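Local coordinates for protein VP5 (Halorubrum pleomorphic virus 2, PDB 6QGI) that probably drives fusion of the viral envelope with the membrane of its haloarchaeal host, as a surface protein of the virion, at residues T75-N86 with I262-R271; N118-L128 with D155-S163. All blocks are in the same frame, centred on the assembly; numbering follows the deposited sequence.

Contact 1: residues T75-N86 with I262-R271; sequences TDAKIAAIEELN and IEVSDLVTPR
In the helical part of VP5, the C-terminal half of helix 66-86 lies against the loop that leads into helix 270-279, and Ile79, Ile82 and Asn86 meet Val264 and Ile262 along it. Val264 supplies the apolar centre: its CG2 branch sits 3.8 Å from Ile82 CG2 and 3.9 Å from Ile79 CG1, reaching both isoleucines, one turn apart on the helix. Ile82 crosses Val264 at about a right angle. Farther along, the tip of Ile79, CD1, lies 3.6 Å from Thr269 CG2. Thr269 is the N-cap of helix 270-279; its OG1 takes the cramped place between backbone N and carbonyl carbon (chi1 75°) and accepts from Glu272 N, which leaves the methyl turned to Ile79.

Polar bonds flank these contacts. Asn86 ND2 donates to Ile262 O over 2.9 Å, almost straight at 171° and in the plane of the amide, while Asn86 OD1 accepts from Gly260 N, so both ends of the amide are held. Ser265 OG gives its proton to Glu83 OE2 at 2.9 Å, approaching from above the carboxylate plane. Near the first turn of helix 270-279, Arg271 NH1 forms a salt bridge with Asp76 OD2 at 2.8 Å, although the hydrogen bond within it is weak and the two side chains cross nearly perpendicularly. Arg271 has a second partner: its NE donates to Leu20 O.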
loop_
_atom_site.group_PDB
_atom_site.type_symbol
_atom_site.label_atom_id
_atom_site.label_comp_id
_atom_site.label_asym_id
_atom_site.label_seq_id
_atom_site.Cartn_x
_atom_site.Cartn_y
_atom_site.Cartn_z
ATOM N N THR A 75 -6.405 12.180 18.896
ATOM C CA THR A 75 -6.889 11.239 19.917
ATOM C C THR A 75 -5.867 11.138 21.073
ATOM O O THR A 75 -6.252 11.335 22.222
ATOM C CB THR A 75 -7.209 9.864 19.286
ATOM O OG1 THR A 75 -8.240 10.020 18.310
ATOM C CG2 THR A 75 -7.654 8.833 20.311
ATOM N N ASP A 76 -4.574 10.898 20.760
ATOM C CA ASP A 76 -3.485 10.766 21.737
ATOM C C ASP A 76 -3.175 12.078 22.445
ATOM O O ASP A 76 -2.862 12.067 23.634
ATOM C CB ASP A 76 -2.204 10.253 21.058
ATOM C CG ASP A 76 -2.222 8.799 20.618
ATOM O OD1 ASP A 76 -3.147 8.060 21.030
ATOM O OD2 ASP A 76 -1.303 8.396 19.874
ATOM N N ALA A 77 -3.226 13.196 21.703
ATOM C CA ALA A 77 -2.962 14.541 22.210
ATOM C C ALA A 77 -4.049 14.978 23.184
ATOM O O ALA A 77 -3.720 15.473 24.265
ATOM C CB ALA A 77 -2.870 15.522 21.055
ATOM N N LYS A 78 -5.337 14.774 22.818
ATOM C CA LYS A 78 -6.485 15.130 23.655
ATOM C C LYS A 78 -6.523 14.284 24.929
ATOM O O LYS A 78 -6.732 14.858 25.996
ATOM C CB LYS A 78 -7.808 15.022 22.888
ATOM C CG LYS A 78 -8.015 16.174 21.909
ATOM C CD LYS A 78 -9.312 16.075 21.129
ATOM C CE LYS A 78 -9.330 17.107 20.035
ATOM N NZ LYS A 78 -10.584 17.038 19.262
ATOM N N ILE A 79 -6.264 12.948 24.833
ATOM C CA ILE A 79 -6.256 12.034 25.988
ATOM C C ILE A 79 -5.213 12.510 27.017
ATOM O O ILE A 79 -5.568 12.694 28.184
ATOM C CB ILE A 79 -6.062 10.545 25.578
ATOM C CG1 ILE A 79 -7.359 10.003 24.947
ATOM C CG2 ILE A 79 -5.646 9.662 26.777
ATOM C CD1 ILE A 79 -7.196 8.802 24.104
ATOM N N ALA A 80 -3.964 12.768 26.568
ATOM C CA ALA A 80 -2.868 13.255 27.415
ATOM C C ALA A 80 -3.192 14.621 28.025
ATOM O O ALA A 80 -2.838 14.867 29.179
ATOM C CB ALA A 80 -1.587 13.339 26.612
ATOM N N ALA A 81 -3.880 15.493 27.262
ATOM C CA ALA A 81 -4.305 16.811 27.728
ATOM C C ALA A 81 -5.390 16.669 28.798
ATOM O O ALA A 81 -5.383 17.437 29.756
ATOM C CB ALA A 81 -4.816 17.648 26.560
ATOM N N ILE A 82 -6.299 15.669 28.652
ATOM C CA ILE A 82 -7.393 15.401 29.597
ATOM C C ILE A 82 -6.807 14.849 30.918
ATOM O O ILE A 82 -7.305 15.208 31.986
ATOM C CB ILE A 82 -8.505 14.476 28.985
ATOM C CG1 ILE A 82 -9.279 15.210 27.862
ATOM C CG2 ILE A 82 -9.500 13.972 30.060
ATOM C CD1 ILE A 82 -9.955 14.302 26.798
ATOM N N GLU A 83 -5.745 14.013 30.843
ATOM C CA GLU A 83 -5.073 13.430 32.015
ATOM C C GLU A 83 -4.497 14.530 32.904
ATOM O O GLU A 83 -4.743 14.530 34.108
ATOM C CB GLU A 83 -3.955 12.447 31.600
ATOM C CG GLU A 83 -4.422 11.238 30.801
ATOM C CD GLU A 83 -4.797 9.973 31.552
ATOM O OE1 GLU A 83 -4.700 8.883 30.943
ATOM O OE2 GLU A 83 -5.197 10.064 32.735
ATOM N N GLU A 84 -3.768 15.484 32.295
ATOM C CA GLU A 84 -3.151 16.629 32.968
ATOM C C GLU A 84 -4.221 17.573 33.506
ATOM O O GLU A 84 -4.060 18.126 34.594
ATOM C CB GLU A 84 -2.204 17.364 32.013
ATOM C CG GLU A 84 -0.908 16.605 31.779
ATOM C CD GLU A 84 0.357 17.188 32.383
ATOM O OE1 GLU A 84 0.275 17.851 33.441
ATOM O OE2 GLU A 84 1.444 16.959 31.805
ATOM N N LEU A 85 -5.328 17.716 32.763
ATOM C CA LEU A 85 -6.477 18.542 33.122
ATOM C C LEU A 85 -7.187 17.989 34.361
ATOM O O LEU A 85 -7.483 18.752 35.279
ATOM C CB LEU A 85 -7.448 18.605 31.931
ATOM C CG LEU A 85 -8.753 19.367 32.115
ATOM C CD1 LEU A 85 -8.503 20.847 32.265
ATOM C CD2 LEU A 85 -9.666 19.143 30.933
ATOM N N ASN A 86 -7.453 16.667 34.384
ATOM C CA ASN A 86 -8.118 15.974 35.489
ATOM C C ASN A 86 -7.274 16.007 36.766
ATOM O O ASN A 86 -7.817 15.874 37.864
ATOM C CB ASN A 86 -8.427 14.524 35.104
ATOM C CG ASN A 86 -9.642 14.338 34.222
ATOM O OD1 ASN A 86 -10.417 15.263 33.952
ATOM N ND2 ASN A 86 -9.849 13.118 33.764
ATOM N N ILE A 262 -14.523 14.410 31.831
ATOM C CA ILE A 262 -14.138 13.399 30.843
ATOM C C ILE A 262 -13.134 12.427 31.491
ATOM O O ILE A 262 -12.131 12.866 32.064
ATOM C CB ILE A 262 -13.571 13.996 29.512
ATOM C CG1 ILE A 262 -14.384 15.208 28.990
ATOM C CG2 ILE A 262 -13.450 12.908 28.435
ATOM C CD1 ILE A 262 -13.609 16.104 27.988
ATOM N N GLU A 263 -13.413 11.115 31.392
ATOM C CA GLU A 263 -12.553 10.048 31.906
ATOM C C GLU A 263 -12.180 9.122 30.750
ATOM O O GLU A 263 -13.000 8.317 30.300
ATOM C CB GLU A 263 -13.220 9.288 33.069
ATOM C CG GLU A 263 -13.301 10.082 34.368
ATOM C CD GLU A 263 -11.996 10.481 35.038
ATOM O OE1 GLU A 263 -10.970 9.794 34.826
ATOM O OE2 GLU A 263 -12.008 11.480 35.793
ATOM N N VAL A 264 -10.947 9.284 30.238
ATOM C CA VAL A 264 -10.452 8.531 29.080
ATOM C C VAL A 264 -9.141 7.767 29.395
ATOM O O VAL A 264 -8.422 7.366 28.472
ATOM C CB VAL A 264 -10.296 9.441 27.827
ATOM C CG1 VAL A 264 -11.655 9.811 27.241
ATOM C CG2 VAL A 264 -9.460 10.689 28.120
ATOM N N SER A 265 -8.862 7.532 30.687
ATOM C CA SER A 265 -7.676 6.796 31.136
ATOM C C SER A 265 -7.837 5.298 30.859
ATOM O O SER A 265 -6.870 4.629 30.502
ATOM C CB SER A 265 -7.436 7.031 32.625
ATOM O OG SER A 265 -7.549 8.403 32.968
ATOM N N ASP A 266 -9.073 4.790 31.016
ATOM C CA ASP A 266 -9.481 3.394 30.830
ATOM C C ASP A 266 -9.709 3.046 29.340
ATOM O O ASP A 266 -9.779 1.865 28.993
ATOM C CB ASP A 266 -10.780 3.153 31.635
ATOM C CG ASP A 266 -11.198 1.706 31.822
ATOM O OD1 ASP A 266 -10.489 0.971 32.545
ATOM O OD2 ASP A 266 -12.253 1.317 31.273
ATOM N N LEU A 267 -9.821 4.075 28.473
ATOM C CA LEU A 267 -10.090 3.940 27.041
ATOM C C LEU A 267 -8.855 3.417 26.278
ATOM O O LEU A 267 -7.732 3.888 26.482
ATOM C CB LEU A 267 -10.599 5.301 26.481
ATOM C CG LEU A 267 -10.551 5.631 24.959
ATOM C CD1 LEU A 267 -11.395 4.713 24.141
ATOM C CD2 LEU A 267 -11.061 7.017 24.695
ATOM N N VAL A 268 -9.092 2.403 25.423
ATOM C CA VAL A 268 -8.098 1.775 24.548
ATOM C C VAL A 268 -8.323 2.380 23.161
ATOM O O VAL A 268 -9.377 2.154 22.554
ATOM C CB VAL A 268 -8.163 0.219 24.557
ATOM C CG1 VAL A 268 -7.073 -0.385 23.676
ATOM C CG2 VAL A 268 -8.071 -0.337 25.976
ATOM N N THR A 269 -7.360 3.208 22.705
ATOM C CA THR A 269 -7.410 3.961 21.446
ATOM C C THR A 269 -7.498 3.038 20.212
ATOM O O THR A 269 -6.954 1.930 20.255
ATOM C CB THR A 269 -6.195 4.916 21.313
ATOM O OG1 THR A 269 -5.006 4.194 20.981
ATOM C CG2 THR A 269 -5.971 5.778 22.539
ATOM N N PRO A 270 -8.131 3.493 19.092
ATOM C CA PRO A 270 -8.170 2.659 17.875
ATOM C C PRO A 270 -6.764 2.239 17.435
ATOM O O PRO A 270 -6.569 1.093 17.029
ATOM C CB PRO A 270 -8.834 3.574 16.843
ATOM C CG PRO A 270 -9.633 4.527 17.647
ATOM C CD PRO A 270 -8.810 4.786 18.865
ATOM N N ARG A 271 -5.780 3.157 17.598
ATOM C CA ARG A 271 -4.354 2.960 17.315
ATOM C C ARG A 271 -3.796 1.829 18.197
ATOM O O ARG A 271 -3.184 0.910 17.661
ATOM C CB ARG A 271 -3.584 4.277 17.545
ATOM C CG ARG A 271 -2.099 4.209 17.229
ATOM C CD ARG A 271 -1.290 5.092 18.158
ATOM N NE ARG A 271 0.118 5.121 17.761
ATOM C CZ ARG A 271 1.064 5.855 18.342
ATOM N NH1 ARG A 271 0.764 6.636 19.374
ATOM N NH2 ARG A 271 2.311 5.819 17.897
#

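Contact 2: residues N118-L128 with D155-S163; sequences NESVAELDSIL and DLLANPSGS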
loop_
_atom_site.group_PDB
_atom_site.type_symbol
_atom_site.label_atom_id
_atom_site.label_comp_id
_atom_site.label_asym_id
_atom_site.label_seq_id
_atom_site.Cartn_x
_atom_site.Cartn_y
_atom_site.Cartn_z
ATOM N N ASN A 118 15.068 5.514 2.699
ATOM C CA ASN A 118 16.461 5.181 3.013
ATOM C C ASN A 118 16.827 3.776 2.538
ATOM O O ASN A 118 17.869 3.618 1.898
ATOM C CB ASN A 118 16.736 5.339 4.505
ATOM C CG ASN A 118 16.813 6.777 4.939
ATOM O OD1 ASN A 118 16.765 7.698 4.120
ATOM N ND2 ASN A 118 16.913 7.002 6.240
ATOM N N GLU A 119 15.942 2.781 2.767
ATOM C CA GLU A 119 16.154 1.399 2.320
ATOM C C GLU A 119 16.188 1.308 0.799
ATOM O O GLU A 119 16.921 0.479 0.261
ATOM C CB GLU A 119 15.083 0.449 2.883
ATOM C CG GLU A 119 15.604 -0.960 3.135
ATOM C CD GLU A 119 16.812 -1.097 4.048
ATOM O OE1 GLU A 119 16.926 -0.315 5.018
ATOM O OE2 GLU A 119 17.647 -1.994 3.793
ATOM N N SER A 120 15.427 2.173 0.112
ATOM C CA SER A 120 15.393 2.229 -1.348
ATOM C C SER A 120 16.708 2.805 -1.908
ATOM O O SER A 120 17.245 2.251 -2.865
ATOM C CB SER A 120 14.210 3.065 -1.825
ATOM O OG SER A 120 12.987 2.774 -1.172
ATOM N N VAL A 121 17.224 3.904 -1.300
ATOM C CA VAL A 121 18.472 4.576 -1.701
ATOM C C VAL A 121 19.668 3.649 -1.394
ATOM O O VAL A 121 20.560 3.522 -2.235
ATOM C CB VAL A 121 18.636 5.987 -1.054
ATOM C CG1 VAL A 121 19.962 6.639 -1.448
ATOM C CG2 VAL A 121 17.476 6.902 -1.424
ATOM N N ALA A 122 19.665 2.989 -0.207
ATOM C CA ALA A 122 20.707 2.040 0.214
ATOM C C ALA A 122 20.812 0.867 -0.773
ATOM O O ALA A 122 21.919 0.486 -1.169
ATOM C CB ALA A 122 20.412 1.523 1.613
ATOM N N GLU A 123 19.650 0.319 -1.180
ATOM C CA GLU A 123 19.523 -0.773 -2.147
ATOM C C GLU A 123 20.003 -0.315 -3.518
ATOM O O GLU A 123 20.668 -1.088 -4.212
ATOM C CB GLU A 123 18.063 -1.232 -2.213
ATOM C CG GLU A 123 17.822 -2.506 -2.989
ATOM C CD GLU A 123 16.351 -2.842 -3.073
ATOM O OE1 GLU A 123 15.971 -3.955 -2.648
ATOM O OE2 GLU A 123 15.576 -1.992 -3.565
ATOM N N LEU A 124 19.674 0.944 -3.900
ATOM C CA LEU A 124 20.098 1.547 -5.162
ATOM C C LEU A 124 21.615 1.682 -5.178
ATOM O O LEU A 124 22.230 1.388 -6.200
ATOM C CB LEU A 124 19.418 2.915 -5.400
ATOM C CG LEU A 124 19.804 3.686 -6.682
ATOM C CD1 LEU A 124 19.411 2.925 -7.945
ATOM C CD2 LEU A 124 19.198 5.076 -6.693
ATOM N N ASP A 125 22.218 2.085 -4.034
ATOM C CA ASP A 125 23.665 2.241 -3.898
ATOM C C ASP A 125 24.379 0.911 -4.141
ATOM O O ASP A 125 25.379 0.889 -4.867
ATOM C CB ASP A 125 24.035 2.820 -2.525
ATOM C CG ASP A 125 25.514 3.147 -2.368
ATOM O OD1 ASP A 125 26.083 3.806 -3.277
ATOM O OD2 ASP A 125 26.102 2.754 -1.333
ATOM N N SER A 126 23.839 -0.196 -3.585
ATOM C CA SER A 126 24.397 -1.536 -3.772
ATOM C C SER A 126 24.108 -2.065 -5.190
ATOM O O SER A 126 24.869 -2.903 -5.668
ATOM C CB SER A 126 23.913 -2.507 -2.700
ATOM O OG SER A 126 22.501 -2.549 -2.595
ATOM N N ILE A 127 23.059 -1.547 -5.883
ATOM C CA ILE A 127 22.784 -1.888 -7.288
ATOM C C ILE A 127 23.895 -1.251 -8.130
ATOM O O ILE A 127 24.578 -1.956 -8.875
ATOM C CB ILE A 127 21.365 -1.456 -7.777
ATOM C CG1 ILE A 127 20.259 -2.369 -7.218
ATOM C CG2 ILE A 127 21.294 -1.388 -9.311
ATOM C CD1 ILE A 127 18.875 -1.682 -7.074
ATOM N N LEU A 128 24.102 0.080 -7.957
ATOM C CA LEU A 128 25.114 0.875 -8.663
ATOM C C LEU A 128 26.536 0.345 -8.398
ATOM O O LEU A 128 27.402 0.523 -9.248
ATOM C CB LEU A 128 25.019 2.372 -8.297
ATOM C CG LEU A 128 23.678 3.086 -8.542
ATOM C CD1 LEU A 128 23.617 4.393 -7.791
ATOM C CD2 LEU A 128 23.422 3.327 -10.004
ATOM N N ASP A 155 26.423 11.248 -14.278
ATOM C CA ASP A 155 26.367 10.074 -13.405
ATOM C C ASP A 155 25.091 10.061 -12.560
ATOM O O ASP A 155 24.495 11.110 -12.294
ATOM C CB ASP A 155 27.603 9.980 -12.481
ATOM C CG ASP A 155 28.103 8.569 -12.188
ATOM O OD1 ASP A 155 27.493 7.599 -12.696
ATOM O OD2 ASP A 155 29.113 8.437 -11.467
ATOM N N LEU A 156 24.670 8.851 -12.172
ATOM C CA LEU A 156 23.534 8.579 -11.298
ATOM C C LEU A 156 24.111 7.920 -10.056
ATOM O O LEU A 156 24.702 6.842 -10.154
ATOM C CB LEU A 156 22.476 7.700 -12.005
ATOM C CG LEU A 156 21.354 7.081 -11.155
ATOM C CD1 LEU A 156 20.391 8.136 -10.626
ATOM C CD2 LEU A 156 20.600 6.042 -11.943
ATOM N N LEU A 157 24.024 8.611 -8.907
ATOM C CA LEU A 157 24.591 8.137 -7.645
ATOM C C LEU A 157 23.548 8.084 -6.523
ATOM O O LEU A 157 22.519 8.752 -6.586
ATOM C CB LEU A 157 25.781 9.024 -7.231
ATOM C CG LEU A 157 26.979 9.066 -8.202
ATOM C CD1 LEU A 157 27.924 10.186 -7.858
ATOM C CD2 LEU A 157 27.716 7.732 -8.256
ATOM N N ALA A 158 23.810 7.250 -5.515
ATOM C CA ALA A 158 22.947 7.079 -4.354
ATOM C C ALA A 158 23.779 7.203 -3.090
ATOM O O ALA A 158 24.774 6.495 -2.926
ATOM C CB ALA A 158 22.236 5.739 -4.411
ATOM N N ASN A 159 23.407 8.159 -2.231
ATOM C CA ASN A 159 24.107 8.434 -0.980
ATOM C C ASN A 159 23.237 7.959 0.188
ATOM O O ASN A 159 22.291 8.660 0.547
ATOM C CB ASN A 159 24.437 9.919 -0.882
ATOM C CG ASN A 159 25.049 10.460 -2.139
ATOM O OD1 ASN A 159 26.235 10.270 -2.414
ATOM N ND2 ASN A 159 24.247 11.144 -2.930
ATOM N N PRO A 160 23.485 6.743 0.743
ATOM C CA PRO A 160 22.625 6.241 1.834
ATOM C C PRO A 160 22.744 7.053 3.119
ATOM O O PRO A 160 23.759 7.721 3.322
ATOM C CB PRO A 160 23.128 4.805 2.063
ATOM C CG PRO A 160 23.964 4.478 0.893
ATOM C CD PRO A 160 24.543 5.770 0.417
ATOM N N SER A 161 21.715 6.980 3.994
ATOM C CA SER A 161 21.700 7.670 5.288
ATOM C C SER A 161 23.025 7.431 6.018
ATOM O O SER A 161 23.532 6.306 6.041
ATOM C CB SER A 161 20.516 7.219 6.137
ATOM O OG SER A 161 20.553 5.834 6.435
ATOM N N GLY A 162 23.610 8.512 6.512
ATOM C CA GLY A 162 24.906 8.484 7.172
ATOM C C GLY A 162 25.996 9.094 6.313
ATOM O O GLY A 162 26.912 9.724 6.848
ATOM N N SER A 163 25.892 8.930 4.963
ATOM C CA SER A 163 26.838 9.468 3.975
ATOM C C SER A 163 26.895 10.990 4.026
ATOM O O SER A 163 25.922 11.630 4.440
ATOM C CB SER A 163 26.471 9.019 2.565
ATOM O OG SER A 163 26.590 7.614 2.433
HETATM O O HOH W 1 19.908 4.895 3.161
#
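Ala158 points its methyl toward helix 118-128, where Val121, Leu124 and Leu128 border it. Val121 CG1 approaches to 3.8 Å of Ala158 CB, and Ala158 CB also lies 3.5 Å from Val121 O, so the small side chain lies against the helix backbone itself. That closeness fits the 7.1 Å separation of the axes of helix 118-128 and strand 155-159, whose directions are 129° apart. Leu124 meets Ala158 with its CG and CD2. Leu128 comes from the next turn and runs its CD1 along the strand backbone, 3.6 Å from Leu156 O.

Asp125 and Pro160 are set crosswise, at about a right angle. With CG of Asp125 anti to the backbone N (chi1 -174°), the carboxylate swings over the strand, placing OD2 3.5 Å from Pro160 CG. Beyond Pro160, which opens a type II turn ending at Ser163, Asn118 ND2 lies 3.6 Å from Ser161 CB, while Asn118 OD1 accepts from Gly180 N on the neighbouring strand 176-186. This strand pairs with 155-159, so the helix packs on a small antiparallel sheet. A water bridges the two backbones, donating to Asn118 O and accepting from Ser161 N at 2.9 Å.

No direct hydrogen bond joins the segments, and Asp125 OD1 stands 3.0 Å from Ala158 O as one acceptor facing another. Between the two segments, cohesion therefore rests mainly on van der Waals contact and the bridging water, and the nearby carbonyl might raise the proton affinity of Asp125.

In the fold
Helix 66-86 and helix 91-133 follow each other in the chain, and each carries one contact: contact 1 lies on the C-terminal half of the former, contact 2 towards the end of the latter. The centres are 42 Å apart and the nearest atoms about 19 Å, so the two do not touch. Helix 91-133 nevertheless reaches both, since Val102 and Tyr105 on it meet Ala77 and Arg271 of contact 1. Contact 1 joins segments whose closest ends are 176 residues apart in sequence; contact 2 lies within that span and closes a much shorter one, with 27 between its closest ends. The glycan on Asn396 belongs to neither contact.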